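Local atomic coordinates of KLLA0F20702p (Kluyveromyces lactis, PDB entry 5Y5A), a protein that probably acts as the Est1 subunit of yeast telomerase and helps recruit the enzyme to telomeres by binding Cdc13. Residues Ser188-Cys191 with Leu192-Gly196; Ser198-Tyr201 with Lys202-Glu206; Ala215-Gln218 with Lys219-Arg222. All coordinates share one frame; numbering follows the deposited sequence.

All three contacts are local, made between residues about one turn apart. Interactions 1 and 2 lie in series on helix 179-206, with centres about 15 Å apart. Interaction 3 starts the next helix, 218-230, and packs back against both. Interactions 1 and 2 are mostly buried. Interaction 3 is only partly so, with an apolar side turned inward and long polar chains outside. The chemistry follows this placement. Interaction 1 joins charged and aromatic groups round a carboxylate of helix 78-105. Interaction 2 is chiefly apolar, resting on an arginine chain and a tyrosine edge. Interaction 3 rests on a proline and a backbone carbonyl at a helix start.

Interaction 1 of 3, residues Ser188-Cys191 with Leu192-Gly196; sequences SQRC and LLYIG
Arg190 and Tyr194, one helical turn apart, both grip OD1 of Asp83 on helix 78-105. Arg190 reaches Asp83 through a salt bridge from NE, and Tyr194 through a hydrogen bond of its OH. The two side chains run side by side and point the same way. CB of Arg190 lies 4.0 Å from CE2 of Tyr194, and CD of Arg190 is 4.1 Å from the same CE2. The guanidinium plane stands almost upright to the phenol ring, 89° apart. The Arg190 chain folds at chi2 (-54°), which keeps its methylenes beside the ring.

Another partner of the guanidinium is Gln189. Arg190 NH1 donates to OE1 of Gln189 over 2.8 Å, and that oxygen lies in the guanidinium plane. The Gln189 chain is itself bent, at chi2 -86°, and its other end, NE2, comes to 4.1 Å from CB of Leu193.

Beneath these side chains the backbone is regular alpha-helix. Leu193 N donates to Gln189 O at 2.8 Å, and Tyr194 N to Arg190 O at 2.9 Å. CD2 of the Tyr194 ring also comes within 3.1 Å of Arg190 O. On another side of the helix, Leu192 CG rests 3.4 Å from Ser188 O, which accepts the Leu192 N-H.

Helix 78-105 adds Trp86, whose ring stacks with Tyr194. Cys191 meets Thr137 and Leu138 of helix 113-144, while Leu192 packs on Ile226 and Ala227 of helix 218-230. This is packing inside the Est1 helical domain, with polar groups matched to one another. The shared carboxylate probably offsets the arginine charge. Gln189 OE1 takes another N-H of the guanidinium, while the Tyr194 hydroxyl bonds the carboxylate and probably helps fix its position.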
ATOM      1  N   SER A 188       6.252  10.056 -15.986  1.00 61.53           N
ATOM      2  CA  SER A 188       7.067   8.878 -15.738  1.00 56.92           C
ATOM      3  C   SER A 188       6.285   7.840 -14.953  1.00 60.31           C
ATOM      4  O   SER A 188       6.290   6.658 -15.295  1.00 64.60           O
ATOM      5  CB  SER A 188       8.340   9.258 -14.991  1.00 51.24           C
ATOM      6  OG  SER A 188       9.140  10.111 -15.793  1.00 56.49           O
ATOM      7  N   GLN A 189       5.604   8.297 -13.910  1.00 57.69           N
ATOM      8  CA  GLN A 189       4.789   7.422 -13.081  1.00 53.56           C
ATOM      9  C   GLN A 189       3.708   6.733 -13.911  1.00 54.00           C
ATOM     10  O   GLN A 189       3.422   5.552 -13.721  1.00 60.30           O
ATOM     11  CB  GLN A 189       4.160   8.214 -11.931  1.00 51.23           C
ATOM     12  CG  GLN A 189       3.489   7.353 -10.873  1.00 47.37           C
ATOM     13  CD  GLN A 189       2.055   7.004 -11.211  1.00 51.67           C
ATOM     14  OE1 GLN A 189       1.374   7.742 -11.922  1.00 53.04           O
ATOM     15  NE2 GLN A 189       1.587   5.874 -10.696  1.00 57.19           N
ATOM     16  N   ARG A 190       3.105   7.468 -14.835  1.00 57.56           N
ATOM     17  CA  ARG A 190       2.093   6.872 -15.696  1.00 60.31           C
ATOM     18  C   ARG A 190       2.702   5.818 -16.611  1.00 58.83           C
ATOM     19  O   ARG A 190       2.112   4.754 -16.816  1.00 54.86           O
ATOM     20  CB  ARG A 190       1.386   7.942 -16.516  1.00 62.49           C
ATOM     21  CG  ARG A 190       0.511   8.855 -15.672  1.00 66.77           C
ATOM     22  CD  ARG A 190      -0.477   8.060 -14.826  1.00 63.18           C
ATOM     23  NE  ARG A 190      -1.616   8.891 -14.459  1.00 64.70           N
ATOM     24  CZ  ARG A 190      -1.742   9.518 -13.294  1.00 64.04           C
ATOM     25  NH1 ARG A 190      -0.810   9.384 -12.359  1.00 61.03           N
ATOM     26  NH2 ARG A 190      -2.810  10.265 -13.064  1.00 61.39           N
ATOM     27  N   CYS A 191       3.885   6.107 -17.147  1.00 55.84           N
ATOM     28  CA  CYS A 191       4.572   5.155 -18.014  1.00 56.00           C
ATOM     29  C   CYS A 191       4.848   3.863 -17.263  1.00 57.96           C
ATOM     30  O   CYS A 191       4.600   2.773 -17.771  1.00 63.13           O
ATOM     31  CB  CYS A 191       5.881   5.736 -18.544  1.00 54.19           C
ATOM     32  SG  CYS A 191       5.677   7.053 -19.740  1.00 64.21           S
ATOM     33  N   LEU A 192       5.360   3.994 -16.046  1.00 53.52           N
ATOM     34  CA  LEU A 192       5.637   2.833 -15.223  1.00 53.05           C
ATOM     35  C   LEU A 192       4.345   2.110 -14.835  1.00 52.72           C
ATOM     36  O   LEU A 192       4.312   0.883 -14.782  1.00 54.48           O
ATOM     37  CB  LEU A 192       6.420   3.247 -13.979  1.00 51.45           C
ATOM     38  CG  LEU A 192       7.808   3.832 -14.265  1.00 54.83           C
ATOM     39  CD1 LEU A 192       8.346   4.538 -13.035  1.00 61.62           C
ATOM     40  CD2 LEU A 192       8.781   2.754 -14.730  1.00 53.37           C
ATOM     41  N   LEU A 193       3.284   2.872 -14.575  1.00 51.07           N
ATOM     42  CA  LEU A 193       1.987   2.285 -14.232  1.00 50.43           C
ATOM     43  C   LEU A 193       1.404   1.456 -15.375  1.00 55.07           C
ATOM     44  O   LEU A 193       0.927   0.341 -15.161  1.00 56.50           O
ATOM     45  CB  LEU A 193       0.981   3.371 -13.833  1.00 51.68           C
ATOM     46  CG  LEU A 193      -0.443   2.883 -13.518  1.00 51.06           C
ATOM     47  CD1 LEU A 193      -0.476   1.984 -12.278  1.00 46.24           C
ATOM     48  CD2 LEU A 193      -1.415   4.045 -13.345  1.00 48.61           C
ATOM     49  N   TYR A 194       1.438   1.994 -16.587  1.00 50.56           N
ATOM     50  CA  TYR A 194       0.762   1.334 -17.695  1.00 56.55           C
ATOM     51  C   TYR A 194       1.625   0.247 -18.334  1.00 58.45           C
ATOM     52  O   TYR A 194       1.111  -0.673 -18.968  1.00 55.73           O
ATOM     53  CB  TYR A 194       0.320   2.366 -18.730  1.00 54.66           C
ATOM     54  CG  TYR A 194      -0.728   3.304 -18.180  1.00 57.54           C
ATOM     55  CD1 TYR A 194      -1.823   2.809 -17.476  1.00 54.22           C
ATOM     56  CD2 TYR A 194      -0.615   4.684 -18.336  1.00 57.23           C
ATOM     57  CE1 TYR A 194      -2.787   3.666 -16.950  1.00 54.35           C
ATOM     58  CE2 TYR A 194      -1.573   5.547 -17.815  1.00 60.62           C
ATOM     59  CZ  TYR A 194      -2.655   5.033 -17.125  1.00 58.16           C
ATOM     60  OH  TYR A 194      -3.609   5.884 -16.613  1.00 56.20           O
ATOM     61  N   ILE A 195       2.935   0.344 -18.161  1.00 60.52           N
ATOM     62  CA  ILE A 195       3.795  -0.778 -18.502  1.00 63.09           C
ATOM     63  C   ILE A 195       3.424  -1.934 -17.575  1.00 63.53           C
ATOM     64  O   ILE A 195       3.262  -3.067 -18.024  1.00 59.79           O
ATOM     65  CB  ILE A 195       5.293  -0.423 -18.374  1.00 59.94           C
ATOM     66  CG1 ILE A 195       5.746   0.391 -19.589  1.00 60.10           C
ATOM     67  CG2 ILE A 195       6.136  -1.676 -18.256  1.00 60.34           C
ATOM     68  CD1 ILE A 195       7.180   0.859 -19.517  1.00 57.04           C
ATOM     69  N   GLY A 196       3.256  -1.624 -16.287  1.00 60.61           N
ATOM     70  CA  GLY A 196       2.860  -2.610 -15.291  1.00 57.88           C
ATOM     71  C   GLY A 196       1.582  -3.346 -15.653  1.00 57.83           C
ATOM     72  O   GLY A 196       1.562  -4.579 -15.722  1.00 59.36           O
TER

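Interaction 2 of 3, residues Ser198-Tyr201 with Lys202-Glu206; sequences SQRY and KIIME
Successive turns of helix 179-206, in the TPR-like helical part of the Est1 family, set Arg200 against Ile204 and Tyr201 against Met205. Each pair is four residues apart.

Arg200 and Ile204 lie side by side and point the same way. The arginine leaves the backbone extended, with CG opposite the backbone N (chi1 -176°), and then turns at chi3 (56°). That turn brings its end alongside the isoleucine methyl: NH2 of Arg200 is 3.3 Å from CD1 of Ile204. The methylene CG of Arg200 touches the same methyl, CD1 of Ile204, at 4.0 Å. One methyl thus meets both the aliphatic and the charged part of the chain. NH2 also makes a weak hydrogen bond to His247.

Met205 curls back over the preceding turn. Its chain bends at chi2 (-76°), and its CE reaches the edge of the Tyr201 ring, near the ring plane. The separation from CD1 of Tyr201 to CE of Met205 is 4.4 Å, a light apolar touch. CG of Met205 sits much closer to the backbone, 3.0 Å from Tyr201 O. That carbonyl accepts the N-H of Met205 over 3.2 Å. The other bonds of these turns are ordinary, such as Ile203 N to Gln199 O at 3.1 Å. CG1 of Ile203 lies 3.3 Å from that same Gln199 O.

The helix is enclosed on several flanks. Toward helix 78-105, the Tyr201 ring stacks with Phe94 and Met205 meets Gln98. Met205 also rests on Leu123 of helix 113-144, where Asn120 bonds its carbonyl oxygen. Arg200 faces helix 235-247 at Gln240, Ile243 and Cys244, and Gln199 packs against Lys219 at the start of helix 218-230.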
ATOM      1  N   SER A 198       0.108  -3.509 -18.562  1.00 57.53           N
ATOM      2  CA  SER A 198       0.283  -4.216 -19.828  1.00 60.13           C
ATOM      3  C   SER A 198       0.970  -5.553 -19.595  1.00 62.12           C
ATOM      4  O   SER A 198       0.552  -6.573 -20.130  1.00 61.20           O
ATOM      5  CB  SER A 198       1.091  -3.376 -20.814  1.00 58.67           C
ATOM      6  OG  SER A 198       0.470  -2.126 -21.035  1.00 60.18           O
ATOM      7  N   GLN A 199       2.024  -5.528 -18.785  1.00 63.27           N
ATOM      8  CA  GLN A 199       2.757  -6.731 -18.415  1.00 67.66           C
ATOM      9  C   GLN A 199       1.867  -7.740 -17.701  1.00 72.93           C
ATOM     10  O   GLN A 199       1.989  -8.945 -17.928  1.00 74.57           O
ATOM     11  CB  GLN A 199       3.947  -6.377 -17.524  1.00 68.74           C
ATOM     12  CG  GLN A 199       5.083  -5.717 -18.258  1.00 71.62           C
ATOM     13  CD  GLN A 199       5.677  -6.627 -19.301  1.00 81.00           C
ATOM     14  OE1 GLN A 199       5.800  -7.835 -19.089  1.00 82.45           O
ATOM     15  NE2 GLN A 199       6.037  -6.059 -20.446  1.00 85.38           N
ATOM     16  N   ARG A 200       0.988  -7.253 -16.827  1.00 70.28           N
ATOM     17  CA  ARG A 200       0.074  -8.144 -16.128  1.00 65.88           C
ATOM     18  C   ARG A 200      -0.845  -8.823 -17.133  1.00 61.56           C
ATOM     19  O   ARG A 200      -1.028 -10.038 -17.101  1.00 62.51           O
ATOM     20  CB  ARG A 200      -0.756  -7.399 -15.082  1.00 58.13           C
ATOM     21  CG  ARG A 200      -1.650  -8.338 -14.282  1.00 58.92           C
ATOM     22  CD  ARG A 200      -2.497  -7.611 -13.255  1.00 58.95           C
ATOM     23  NE  ARG A 200      -3.303  -6.561 -13.863  1.00 67.25           N
ATOM     24  CZ  ARG A 200      -4.406  -6.777 -14.574  1.00 73.36           C
ATOM     25  NH1 ARG A 200      -5.067  -5.750 -15.091  1.00 76.83           N
ATOM     26  NH2 ARG A 200      -4.847  -8.014 -14.775  1.00 70.26           N
ATOM     27  N   TYR A 201      -1.413  -8.024 -18.027  1.00 59.14           N
ATOM     28  CA  TYR A 201      -2.299  -8.533 -19.066  1.00 63.92           C
ATOM     29  C   TYR A 201      -1.613  -9.567 -19.954  1.00 64.29           C
ATOM     30  O   TYR A 201      -2.221 -10.566 -20.342  1.00 69.15           O
ATOM     31  CB  TYR A 201      -2.819  -7.388 -19.929  1.00 63.28           C
ATOM     32  CG  TYR A 201      -4.095  -6.763 -19.428  1.00 64.83           C
ATOM     33  CD1 TYR A 201      -5.295  -7.462 -19.477  1.00 62.38           C
ATOM     34  CD2 TYR A 201      -4.107  -5.467 -18.925  1.00 66.00           C
ATOM     35  CE1 TYR A 201      -6.476  -6.891 -19.027  1.00 66.53           C
ATOM     36  CE2 TYR A 201      -5.283  -4.886 -18.473  1.00 67.00           C
ATOM     37  CZ  TYR A 201      -6.465  -5.602 -18.527  1.00 69.42           C
ATOM     38  OH  TYR A 201      -7.634  -5.026 -18.080  1.00 71.18           O
ATOM     39  N   LYS A 202      -0.364  -9.340 -20.283  1.00 60.46           N
ATOM     40  CA  LYS A 202       0.331 -10.268 -21.128  1.00 67.74           C
ATOM     41  C   LYS A 202       0.498 -11.588 -20.435  1.00 70.50           C
ATOM     42  O   LYS A 202       0.205 -12.619 -20.999  1.00 73.03           O
ATOM     43  CB  LYS A 202       1.692  -9.728 -21.533  1.00 70.59           C
ATOM     44  CG  LYS A 202       2.508 -10.705 -22.356  1.00 74.79           C
ATOM     45  CD  LYS A 202       3.873 -10.156 -22.712  1.00 78.45           C
ATOM     46  CE  LYS A 202       4.774 -11.244 -23.261  1.00 84.04           C
ATOM     47  NZ  LYS A 202       6.183 -11.044 -22.864  1.00 84.99           N
ATOM     48  N   ILE A 203       0.977 -11.545 -19.206  1.00 67.57           N
ATOM     49  CA  ILE A 203       1.200 -12.758 -18.423  1.00 66.41           C
ATOM     50  C   ILE A 203      -0.056 -13.620 -18.347  1.00 70.45           C
ATOM     51  O   ILE A 203       0.004 -14.841 -18.506  1.00 74.17           O
ATOM     52  CB  ILE A 203       1.672 -12.411 -17.016  1.00 66.14           C
ATOM     53  CG1 ILE A 203       3.128 -11.956 -17.069  1.00 67.88           C
ATOM     54  CG2 ILE A 203       1.523 -13.600 -16.080  1.00 64.27           C
ATOM     55  CD1 ILE A 203       3.559 -11.218 -15.841  1.00 62.24           C
ATOM     56  N   ILE A 204      -1.197 -12.974 -18.129  1.00 65.96           N
ATOM     57  CA  ILE A 204      -2.476 -13.671 -18.101  1.00 68.94           C
ATOM     58  C   ILE A 204      -2.777 -14.370 -19.436  1.00 75.64           C
ATOM     59  O   ILE A 204      -3.199 -15.530 -19.459  1.00 72.09           O
ATOM     60  CB  ILE A 204      -3.611 -12.698 -17.742  1.00 70.33           C
ATOM     61  CG1 ILE A 204      -3.485 -12.298 -16.272  1.00 75.13           C
ATOM     62  CG2 ILE A 204      -4.974 -13.325 -18.015  1.00 68.07           C
ATOM     63  CD1 ILE A 204      -4.192 -11.022 -15.922  1.00 81.61           C
ATOM     64  N   MET A 205      -2.539 -13.700 -20.542  1.00 79.23           N
ATOM     65  CA  MET A 205      -2.801 -14.322 -21.813  1.00 83.21           C
ATOM     66  C   MET A 205      -1.804 -15.438 -22.088  1.00 86.13           C
ATOM     67  O   MET A 205      -2.163 -16.477 -22.584  1.00 83.62           O
ATOM     68  CB  MET A 205      -2.763 -13.278 -22.909  1.00 82.33           C
ATOM     69  CG  MET A 205      -3.591 -12.055 -22.600  1.00 79.24           C
ATOM     70  SD  MET A 205      -5.330 -12.373 -22.804  1.00 84.16           S
ATOM     71  CE  MET A 205      -6.044 -11.170 -21.724  1.00 79.19           C
ATOM     72  N   GLU A 206      -0.550 -15.207 -21.743  1.00 89.63           N
ATOM     73  CA  GLU A 206       0.501 -16.183 -21.993  1.00 89.26           C
ATOM     74  C   GLU A 206       0.378 -17.424 -21.115  1.00 96.33           C
ATOM     75  O   GLU A 206       1.130 -18.387 -21.284  1.00101.74           O
ATOM     76  CB  GLU A 206       1.873 -15.546 -21.780  1.00 82.93           C
ATOM     77  CG  GLU A 206       2.306 -14.618 -22.892  1.00 82.14           C
ATOM     78  CD  GLU A 206       3.742 -14.173 -22.731  1.00 85.97           C
ATOM     79  OE1 GLU A 206       4.222 -14.130 -21.578  1.00 89.53           O
ATOM     80  OE2 GLU A 206       4.393 -13.880 -23.754  1.00 89.28           O
TER

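Interaction 3 of 3, residues Ala215-Gln218 with Lys219-Arg222; sequences ADFQ and KPLR
Phe217 and Pro220 touch at the start of helix 218-230, where the two side chains cross obliquely. CG of Pro220 comes to the edge of the phenyl ring, near its plane, 4.0 Å from CD1 of Phe217. The same CG of Pro220 is 4.1 Å from CB of Phe217. The proline ring also lies against the backbone of the phenylalanine, with its CD 3.3 Å from Phe217 O.

Leu221 comes against that oxygen too. Its N-H bonds to Phe217 O over 3.0 Å, at an N-H...O angle of 155°. CG of Leu221 lies 3.1 Å from the same Phe217 O, because the leucine carries CG beside its own backbone N (chi1 -76°). CD1 of Leu221 then reaches to 4.3 Å from CB of Phe217. One carbonyl therefore takes a hydrogen bond and is packed by two apolar side chains.

Phe217 holds the N-cap position, so its carbonyl opens the hydrogen-bond pattern of the helix. Pro220 stands in the first turn, where a residue needs no backbone N-H for that pattern, and a proline fits well. The next bond runs from Arg222 N to Gln218 O at 3.0 Å. Gln218 and Lys219 extend their side chains outward, on the exposed side of this turn. Just before the helix, Asp216 OD2 makes a weak hydrogen bond to Gln213 N.

The apolar side of the turn is wedged between two helices. Pro220 and Phe217 both rest on Ile203 of helix 179-206, and Phe217 also lies on Arg200. The phenyl ring meets the rings of His247 and Tyr212, nearly parallel to the first. Leu221 packs on Arg241 and Tyr245, so the helix start joins helix 179-206 to helix 235-247.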
ATOM      1  N   ALA A 215       5.904 -15.940  -8.364  1.00 84.56           N
ATOM      2  CA  ALA A 215       6.839 -15.092  -9.094  1.00 78.01           C
ATOM      3  C   ALA A 215       6.437 -14.861 -10.545  1.00 72.79           C
ATOM      4  O   ALA A 215       7.205 -14.293 -11.319  1.00 76.22           O
ATOM      5  CB  ALA A 215       8.239 -15.696  -9.036  1.00 81.54           C
ATOM      6  N   ASP A 216       5.239 -15.298 -10.918  1.00 63.07           N
ATOM      7  CA  ASP A 216       4.774 -15.123 -12.290  1.00 61.59           C
ATOM      8  C   ASP A 216       4.539 -13.654 -12.627  1.00 63.83           C
ATOM      9  O   ASP A 216       4.582 -13.264 -13.793  1.00 64.46           O
ATOM     10  CB  ASP A 216       3.490 -15.918 -12.528  1.00 66.35           C
ATOM     11  CG  ASP A 216       3.707 -17.417 -12.433  1.00 79.27           C
ATOM     12  OD1 ASP A 216       4.861 -17.865 -12.614  1.00 74.32           O
ATOM     13  OD2 ASP A 216       2.724 -18.146 -12.184  1.00 88.27           O
ATOM     14  N   PHE A 217       4.284 -12.845 -11.605  1.00 61.64           N
ATOM     15  CA  PHE A 217       3.981 -11.435 -11.808  1.00 59.49           C
ATOM     16  C   PHE A 217       5.118 -10.565 -11.316  1.00 61.08           C
ATOM     17  O   PHE A 217       4.939  -9.386 -11.046  1.00 66.66           O
ATOM     18  CB  PHE A 217       2.665 -11.072 -11.116  1.00 53.95           C
ATOM     19  CG  PHE A 217       1.465 -11.650 -11.804  1.00 60.50           C
ATOM     20  CD1 PHE A 217       0.874 -10.986 -12.864  1.00 56.38           C
ATOM     21  CD2 PHE A 217       0.965 -12.889 -11.432  1.00 65.27           C
ATOM     22  CE1 PHE A 217      -0.220 -11.529 -13.514  1.00 61.15           C
ATOM     23  CE2 PHE A 217      -0.123 -13.440 -12.083  1.00 60.95           C
ATOM     24  CZ  PHE A 217      -0.719 -12.757 -13.123  1.00 62.30           C
ATOM     25  N   GLN A 218       6.296 -11.164 -11.227  1.00 63.49           N
ATOM     26  CA  GLN A 218       7.479 -10.470 -10.753  1.00 70.48           C
ATOM     27  C   GLN A 218       7.794  -9.243 -11.604  1.00 66.89           C
ATOM     28  O   GLN A 218       8.164  -8.197 -11.076  1.00 64.00           O
ATOM     29  CB  GLN A 218       8.679 -11.423 -10.741  1.00 78.36           C
ATOM     30  CG  GLN A 218       9.838 -10.955  -9.876  1.00 84.22           C
ATOM     31  CD  GLN A 218      11.022 -11.897  -9.940  1.00 91.79           C
ATOM     32  OE1 GLN A 218      11.354 -12.418 -11.002  1.00 96.14           O
ATOM     33  NE2 GLN A 218      11.661 -12.128  -8.798  1.00 95.01           N
ATOM     34  N   LYS A 219       7.641  -9.369 -12.920  1.00 66.16           N
ATOM     35  CA  LYS A 219       8.019  -8.286 -13.822  1.00 67.76           C
ATOM     36  C   LYS A 219       7.065  -7.081 -13.741  1.00 67.20           C
ATOM     37  O   LYS A 219       7.523  -5.942 -13.634  1.00 64.60           O
ATOM     38  CB  LYS A 219       8.120  -8.799 -15.264  1.00 71.18           C
ATOM     39  CG  LYS A 219       8.793  -7.825 -16.216  1.00 74.49           C
ATOM     40  CD  LYS A 219       9.037  -8.465 -17.568  1.00 83.58           C
ATOM     41  CE  LYS A 219       9.827  -7.548 -18.487  1.00 89.01           C
ATOM     42  NZ  LYS A 219      10.080  -8.187 -19.814  1.00 92.87           N
ATOM     43  N   PRO A 220       5.740  -7.313 -13.791  1.00 63.19           N
ATOM     44  CA  PRO A 220       4.908  -6.117 -13.618  1.00 60.96           C
ATOM     45  C   PRO A 220       5.028  -5.523 -12.215  1.00 63.58           C
ATOM     46  O   PRO A 220       4.937  -4.304 -12.064  1.00 59.85           O
ATOM     47  CB  PRO A 220       3.486  -6.628 -13.883  1.00 58.52           C
ATOM     48  CG  PRO A 220       3.564  -8.116 -13.747  1.00 62.46           C
ATOM     49  CD  PRO A 220       4.942  -8.487 -14.182  1.00 62.75           C
ATOM     50  N   LEU A 221       5.253  -6.367 -11.210  1.00 61.44           N
ATOM     51  CA  LEU A 221       5.396  -5.889  -9.841  1.00 55.11           C
ATOM     52  C   LEU A 221       6.616  -4.994  -9.692  1.00 52.70           C
ATOM     53  O   LEU A 221       6.592  -4.054  -8.912  1.00 50.83           O
ATOM     54  CB  LEU A 221       5.480  -7.057  -8.863  1.00 54.80           C
ATOM     55  CG  LEU A 221       4.144  -7.739  -8.566  1.00 52.97           C
ATOM     56  CD1 LEU A 221       4.346  -8.981  -7.721  1.00 54.12           C
ATOM     57  CD2 LEU A 221       3.209  -6.781  -7.872  1.00 47.48           C
ATOM     58  N   ARG A 222       7.677  -5.267 -10.445  1.00 57.38           N
ATOM     59  CA  ARG A 222       8.865  -4.416 -10.370  1.00 62.36           C
ATOM     60  C   ARG A 222       8.582  -3.014 -10.907  1.00 60.16           C
ATOM     61  O   ARG A 222       8.985  -2.021 -10.299  1.00 61.78           O
ATOM     62  CB  ARG A 222      10.041  -5.026 -11.131  1.00 68.86           C
ATOM     63  CG  ARG A 222      11.342  -4.256 -10.924  1.00 78.90           C
ATOM     64  CD  ARG A 222      12.448  -4.695 -11.878  1.00 89.72           C
ATOM     65  NE  ARG A 222      12.261  -4.155 -13.223  1.00 95.44           N
ATOM     66  CZ  ARG A 222      13.257  -3.792 -14.023  1.00100.72           C
ATOM     67  NH1 ARG A 222      14.513  -3.907 -13.613  1.00103.97           N
ATOM     68  NH2 ARG A 222      12.996  -3.310 -15.232  1.00101.57           N
TER